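Local coordinates for USG-1 protein homolog (Pseudomonas aeruginosa, PDB 2HJS) that probably acts as a dimeric, NAD(P)-linked oxidoreductase of the aspartate-semialdehyde dehydrogenase family, though its actual reaction is unproven, at residues A[31-36]-A[49-54]; A[262-267]-A[297-302]. All coordinates share one frame; numbering follows the deposited sequence.

Interaction 1 (A[31-36]-A[49-54]); sequences FPLHRL and MGFAES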
loop_
_atom_site.group_PDB
_atom_site.type_symbol
_atom_site.label_atom_id
_atom_site.label_comp_id
_atom_site.label_asym_id
_atom_site.label_seq_id
_atom_site.Cartn_x
_atom_site.Cartn_y
_atom_site.Cartn_z
ATOM N N PHE A 31 27.058 -24.332 3.749
ATOM C CA PHE A 31 27.399 -23.987 5.106
ATOM C C PHE A 31 28.251 -25.090 5.688
ATOM O O PHE A 31 27.921 -26.282 5.551
ATOM C CB PHE A 31 26.134 -23.795 5.922
ATOM C CG PHE A 31 26.321 -22.950 7.154
ATOM C CD1 PHE A 31 26.151 -21.569 7.096
ATOM C CD2 PHE A 31 26.628 -23.538 8.385
ATOM C CE1 PHE A 31 26.305 -20.784 8.250
ATOM C CE2 PHE A 31 26.756 -22.767 9.523
ATOM C CZ PHE A 31 26.599 -21.387 9.457
ATOM N N PRO A 32 29.385 -24.719 6.301
ATOM C CA PRO A 32 30.370 -25.742 6.710
ATOM C C PRO A 32 30.057 -26.480 8.023
ATOM O O PRO A 32 30.915 -26.589 8.916
ATOM C CB PRO A 32 31.684 -24.959 6.782
ATOM C CG PRO A 32 31.264 -23.536 7.035
ATOM C CD PRO A 32 29.840 -23.348 6.585
ATOM N N LEU A 33 28.860 -27.040 8.117
ATOM C CA LEU A 33 28.471 -27.754 9.328
ATOM C C LEU A 33 28.906 -29.220 9.285
ATOM O O LEU A 33 29.124 -29.777 8.215
ATOM C CB LEU A 33 26.957 -27.642 9.541
ATOM C CG LEU A 33 26.044 -28.105 8.401
ATOM C CD1 LEU A 33 25.773 -29.577 8.513
ATOM C CD2 LEU A 33 24.743 -27.351 8.473
ATOM N N HIS A 34 29.019 -29.829 10.459
ATOM C CA HIS A 34 29.358 -31.224 10.589
ATOM C C HIS A 34 28.050 -31.991 10.705
ATOM O O HIS A 34 27.672 -32.679 9.767
ATOM C CB HIS A 34 30.248 -31.428 11.813
ATOM C CG HIS A 34 30.724 -32.828 11.983
ATOM N ND1 HIS A 34 30.629 -33.505 13.182
ATOM C CD2 HIS A 34 31.323 -33.682 11.115
ATOM C CE1 HIS A 34 31.129 -34.717 13.042
ATOM N NE2 HIS A 34 31.548 -34.850 11.797
ATOM N N ARG A 35 27.340 -31.835 11.823
ATOM C CA ARG A 35 26.022 -32.432 11.964
ATOM C C ARG A 35 24.949 -31.361 12.009
ATOM O O ARG A 35 25.169 -30.274 12.560
ATOM C CB ARG A 35 25.958 -33.315 13.208
ATOM C CG ARG A 35 26.906 -34.502 13.152
ATOM C CD ARG A 35 26.823 -35.326 14.433
ATOM N NE ARG A 35 27.936 -36.277 14.566
ATOM C CZ ARG A 35 27.907 -37.546 14.167
ATOM N NH1 ARG A 35 26.822 -38.036 13.598
ATOM N NH2 ARG A 35 28.969 -38.322 14.336
ATOM N N LEU A 36 23.817 -31.663 11.365
ATOM C CA LEU A 36 22.646 -30.811 11.351
ATOM C C LEU A 36 21.494 -31.486 12.097
ATOM O O LEU A 36 21.158 -32.637 11.815
ATOM C CB LEU A 36 22.228 -30.473 9.915
ATOM C CG LEU A 36 20.976 -29.611 9.726
ATOM C CD1 LEU A 36 21.043 -28.255 10.453
ATOM C CD2 LEU A 36 20.605 -29.409 8.249
HETATM N N MSE A 49 12.558 -34.358 6.436
HETATM C CA MSE A 49 12.849 -33.274 5.503
HETATM C C MSE A 49 14.105 -33.563 4.728
HETATM O O MSE A 49 15.045 -34.148 5.257
HETATM C CB MSE A 49 13.028 -31.945 6.235
HETATM C CG MSE A 49 11.777 -31.396 6.835
HETATM SE SE MSE A 49 12.150 -29.693 7.714
HETATM C CE MSE A 49 12.862 -28.653 6.188
ATOM N N GLY A 50 14.119 -33.119 3.479
ATOM C CA GLY A 50 15.281 -33.251 2.619
ATOM C C GLY A 50 16.384 -32.282 2.992
ATOM O O GLY A 50 16.121 -31.126 3.324
ATOM N N PHE A 51 17.619 -32.772 2.960
ATOM C CA PHE A 51 18.810 -31.942 3.115
ATOM C C PHE A 51 19.988 -32.593 2.405
ATOM O O PHE A 51 20.357 -33.759 2.702
ATOM C CB PHE A 51 19.158 -31.695 4.585
ATOM C CG PHE A 51 20.427 -30.901 4.774
ATOM C CD1 PHE A 51 20.420 -29.502 4.651
ATOM C CD2 PHE A 51 21.641 -31.550 5.035
ATOM C CE1 PHE A 51 21.596 -28.754 4.814
ATOM C CE2 PHE A 51 22.818 -30.821 5.191
ATOM C CZ PHE A 51 22.795 -29.405 5.084
ATOM N N ALA A 52 20.582 -31.847 1.473
ATOM C CA ALA A 52 21.734 -32.344 0.697
ATOM C C ALA A 52 21.493 -33.741 0.116
ATOM O O ALA A 52 22.354 -34.624 0.237
ATOM C CB ALA A 52 23.013 -32.318 1.550
ATOM N N GLU A 53 20.308 -33.929 -0.484
ATOM C CA GLU A 53 19.860 -35.203 -1.130
ATOM C C GLU A 53 19.519 -36.352 -0.165
ATOM O O GLU A 53 18.982 -37.401 -0.575
ATOM C CB GLU A 53 20.837 -35.674 -2.234
ATOM C CG GLU A 53 20.978 -34.656 -3.376
ATOM C CD GLU A 53 22.043 -35.013 -4.425
ATOM O OE1 GLU A 53 22.723 -36.070 -4.308
ATOM O OE2 GLU A 53 22.184 -34.213 -5.389
ATOM N N SER A 54 19.837 -36.151 1.109
ATOM C CA SER A 54 19.516 -37.115 2.144
ATOM C C SER A 54 18.235 -36.696 2.900
ATOM O O SER A 54 17.705 -35.600 2.688
ATOM C CB SER A 54 20.720 -37.319 3.066
ATOM O OG SER A 54 20.809 -36.328 4.059
#

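Interaction 2 (A[262-267]-A[297-302]); sequences AVTRVL and GRVRAG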
loop_
_atom_site.group_PDB
_atom_site.type_symbol
_atom_site.label_atom_id
_atom_site.label_comp_id
_atom_site.label_asym_id
_atom_site.label_seq_id
_atom_site.Cartn_x
_atom_site.Cartn_y
_atom_site.Cartn_z
ATOM N N ALA A 262 23.299 9.622 -7.746
ATOM C CA ALA A 262 24.171 9.039 -6.711
ATOM C C ALA A 262 23.459 7.939 -5.921
ATOM O O ALA A 262 24.053 6.905 -5.603
ATOM C CB ALA A 262 24.686 10.123 -5.771
ATOM N N VAL A 263 22.179 8.161 -5.633
ATOM C CA VAL A 263 21.339 7.174 -4.981
ATOM C C VAL A 263 21.283 5.869 -5.800
ATOM O O VAL A 263 21.537 4.774 -5.273
ATOM C CB VAL A 263 19.895 7.720 -4.744
ATOM C CG1 VAL A 263 18.969 6.604 -4.284
ATOM C CG2 VAL A 263 19.909 8.852 -3.728
ATOM N N THR A 264 20.980 5.995 -7.089
ATOM C CA THR A 264 20.807 4.818 -7.938
ATOM C C THR A 264 22.166 4.164 -8.177
ATOM O O THR A 264 22.249 2.938 -8.278
ATOM C CB THR A 264 20.145 5.155 -9.302
ATOM O OG1 THR A 264 20.977 6.055 -10.036
ATOM C CG2 THR A 264 18.773 5.808 -9.123
ATOM N N ARG A 265 23.227 4.974 -8.262
ATOM C CA ARG A 265 24.588 4.438 -8.378
ATOM C C ARG A 265 24.956 3.538 -7.167
ATOM O O ARG A 265 25.491 2.432 -7.338
ATOM C CB ARG A 265 25.586 5.589 -8.594
ATOM C CG ARG A 265 26.973 5.192 -9.028
ATOM C CD ARG A 265 27.872 6.451 -9.313
ATOM N NE ARG A 265 27.363 7.301 -10.395
ATOM C CZ ARG A 265 26.917 8.563 -10.277
ATOM N NH1 ARG A 265 26.916 9.208 -9.123
ATOM N NH2 ARG A 265 26.484 9.213 -11.351
ATOM N N VAL A 266 24.648 3.996 -5.955
ATOM C CA VAL A 266 24.985 3.273 -4.737
ATOM C C VAL A 266 24.235 1.951 -4.678
ATOM O O VAL A 266 24.813 0.916 -4.337
ATOM C CB VAL A 266 24.634 4.093 -3.461
ATOM C CG1 VAL A 266 24.768 3.230 -2.196
ATOM C CG2 VAL A 266 25.540 5.272 -3.331
ATOM N N LEU A 267 22.940 2.014 -4.984
ATOM C CA LEU A 267 22.049 0.854 -5.004
ATOM C C LEU A 267 22.477 -0.131 -6.068
ATOM O O LEU A 267 22.472 -1.337 -5.845
ATOM C CB LEU A 267 20.610 1.293 -5.291
ATOM C CG LEU A 267 19.938 2.153 -4.215
ATOM C CD1 LEU A 267 18.622 2.700 -4.726
ATOM C CD2 LEU A 267 19.756 1.371 -2.919
ATOM N N GLY A 297 13.254 0.126 -6.881
ATOM C CA GLY A 297 12.929 0.987 -8.005
ATOM C C GLY A 297 12.209 2.277 -7.644
ATOM O O GLY A 297 12.057 2.615 -6.460
ATOM N N ARG A 298 11.783 2.998 -8.688
ATOM C CA ARG A 298 11.006 4.232 -8.609
ATOM C C ARG A 298 11.737 5.307 -7.824
ATOM O O ARG A 298 11.112 6.086 -7.111
ATOM C CB ARG A 298 9.579 3.998 -8.053
ATOM C CG ARG A 298 8.694 3.068 -8.882
ATOM C CD ARG A 298 7.242 3.485 -8.788
ATOM N NE ARG A 298 7.055 4.857 -9.265
ATOM C CZ ARG A 298 6.040 5.653 -8.967
ATOM N NH1 ARG A 298 5.045 5.214 -8.203
ATOM N NH2 ARG A 298 6.009 6.896 -9.472
ATOM N N VAL A 299 13.064 5.325 -7.938
ATOM C CA VAL A 299 13.873 6.340 -7.265
ATOM C C VAL A 299 13.575 7.671 -7.927
ATOM O O VAL A 299 13.810 7.831 -9.110
ATOM C CB VAL A 299 15.389 6.023 -7.337
ATOM C CG1 VAL A 299 16.236 7.219 -6.782
ATOM C CG2 VAL A 299 15.703 4.737 -6.590
ATOM N N ARG A 300 13.032 8.610 -7.167
ATOM C CA ARG A 300 12.641 9.919 -7.709
ATOM C C ARG A 300 12.573 10.944 -6.577
ATOM O O ARG A 300 12.500 10.566 -5.404
ATOM C CB ARG A 300 11.264 9.820 -8.391
ATOM C CG ARG A 300 10.153 9.405 -7.416
ATOM C CD ARG A 300 8.912 8.924 -8.143
ATOM N NE ARG A 300 7.734 8.831 -7.269
ATOM C CZ ARG A 300 7.480 7.812 -6.435
ATOM N NH1 ARG A 300 8.326 6.790 -6.310
ATOM N NH2 ARG A 300 6.376 7.817 -5.703
ATOM N N ALA A 301 12.582 12.224 -6.933
ATOM C CA ALA A 301 12.368 13.271 -5.963
ATOM C C ALA A 301 10.869 13.574 -5.816
ATOM O O ALA A 301 10.047 13.096 -6.613
ATOM C CB ALA A 301 13.112 14.527 -6.369
ATOM N N GLY A 302 10.529 14.361 -4.791
ATOM C CA GLY A 302 9.182 14.896 -4.627
ATOM C C GLY A 302 8.860 15.765 -5.826
ATOM O O GLY A 302 9.772 16.314 -6.476
#

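Interaction 1 (A[31-36]-A[49-54])
The carbonyl oxygen of Phe51, whose ring meets Leu36 across this contact, is gripped twice by Ser54. Ser54 N donates to Phe51 O at 2.9 Å, and the Ser54 hydroxyl adds a second bond, OG to Phe51 O, reaching the oxygen almost straight beyond the carbonyl bond (C=O...OG angle 164°). Phe51 N donates to Ser54 O at 2.8 Å, so the two residues close a type I' beta turn in which Ala52 and Glu53 both adopt left-handed backbone conformations. Serine suits this place because its short hydroxyl can fold back onto the turn's first carbonyl.

The turn joins strand 48-51 to the antiparallel strand 54-60 at one margin of the Rossmann-type NAD-binding domain. Residues 31-36 form the loop by which the beta-alpha-beta crossover from strand 9-12 through helix 17-28 enters strand 36-40.

Phe51 joins the turn to the loop, a long flat residue that can span from the hairpin and offer a broad face. Its CG stands anti to the backbone N (chi1 177°), which carries the ring out to Leu36. Leu36 CD2 sits almost centrally over one ring face, 10° off the normal, a CH-pi contact, and is 3.6 Å from both Phe51 CD1 and Phe51 CE1. Leucine suits the spot because one branch can set a methyl on the ring while the rest packs on Val9 and Val11 of strand 9-12. Leu33 adds a looser, oblique touch, its CD2 lying 4.4 Å from Phe51 CZ. The Phe51 ring also leans on Val23 and Asp27 of helix 17-28.

Interaction 2 (A[262-267]-A[297-302])
Val299 projects from its strand onto helix 260-269, and its two methyl groups meet Val263, Thr264 and Leu267. This is helix-on-sheet packing in the dimerisation domain, which belongs to the superfamily of the glyceraldehyde-3-phosphate dehydrogenase C-terminal domain. The helix segment runs roughly antiparallel to strand 297-301, at 152° with 9.4 Å between the axes.

All three helix side chains meet Val299 at a slant. The CA–CB bonds of Val263 and Leu267, one helical turn apart, point toward the strand, that of Thr264 to one side. Val299 CG1 stands anti to the backbone N (chi1 172°) and CG2 anti to the carbonyl carbon, so the methyls diverge to different helix residues. CG1 of Val299 lies 3.8 Å from Val263 CG1 and 3.7 Å from Thr264 CG2. Val299 CG2 meets Leu267 CD1 at 4.0 Å and also approaches Thr264 CG2, which therefore rests against both valine methyls. A beta-branched valine fits here because it fans two methyls out close to the backbone.

Threonine serves two purposes: OG1 is hydrogen-bonded to Ala261 O, leaving CG2 for the apolar contact. Trp275 of strand 273-275 also packs on Thr264, Leu267 and Val299.

Arg298 and Arg300 flank Val299. Their guanidinium planes lie nearly parallel, Arg300 CZ 3.5 Å above the Arg298 plane and toward its rim. Acceptors of the second subunit offset the like charges: Arg298 NH2 forms a salt bridge with Glu215 OE1 of that chain, and Arg298 also donates to its Ala201 and Gly210 carbonyl oxygens, whereas Arg300 has a weak hydrogen bond to its Thr236. Within the strand, Arg300 NH1 donates to Arg298 O at 3.0 Å, approaching in the carbonyl plane on a lone pair.

The two contacts belong to different halves of the chain, and interaction 1 is complete before interaction 2 begins. Their centres lie about 40 Å apart and their nearest atoms about 24 Å, so they do not touch. Interaction 1 sits in the NAD-binding domain, between the start of strand 36-40 and the end of strand 48-51, the latter an outermost strand of that sheet. Interaction 2 pairs helix 260-269 with strand 294-301 of the separate mixed sheet in the dimerisation domain. They share neither sheet nor helix. The first thus joins elements of the probable cofactor-binding half, whereas the second backs a strand whose arginines reach the partner subunit.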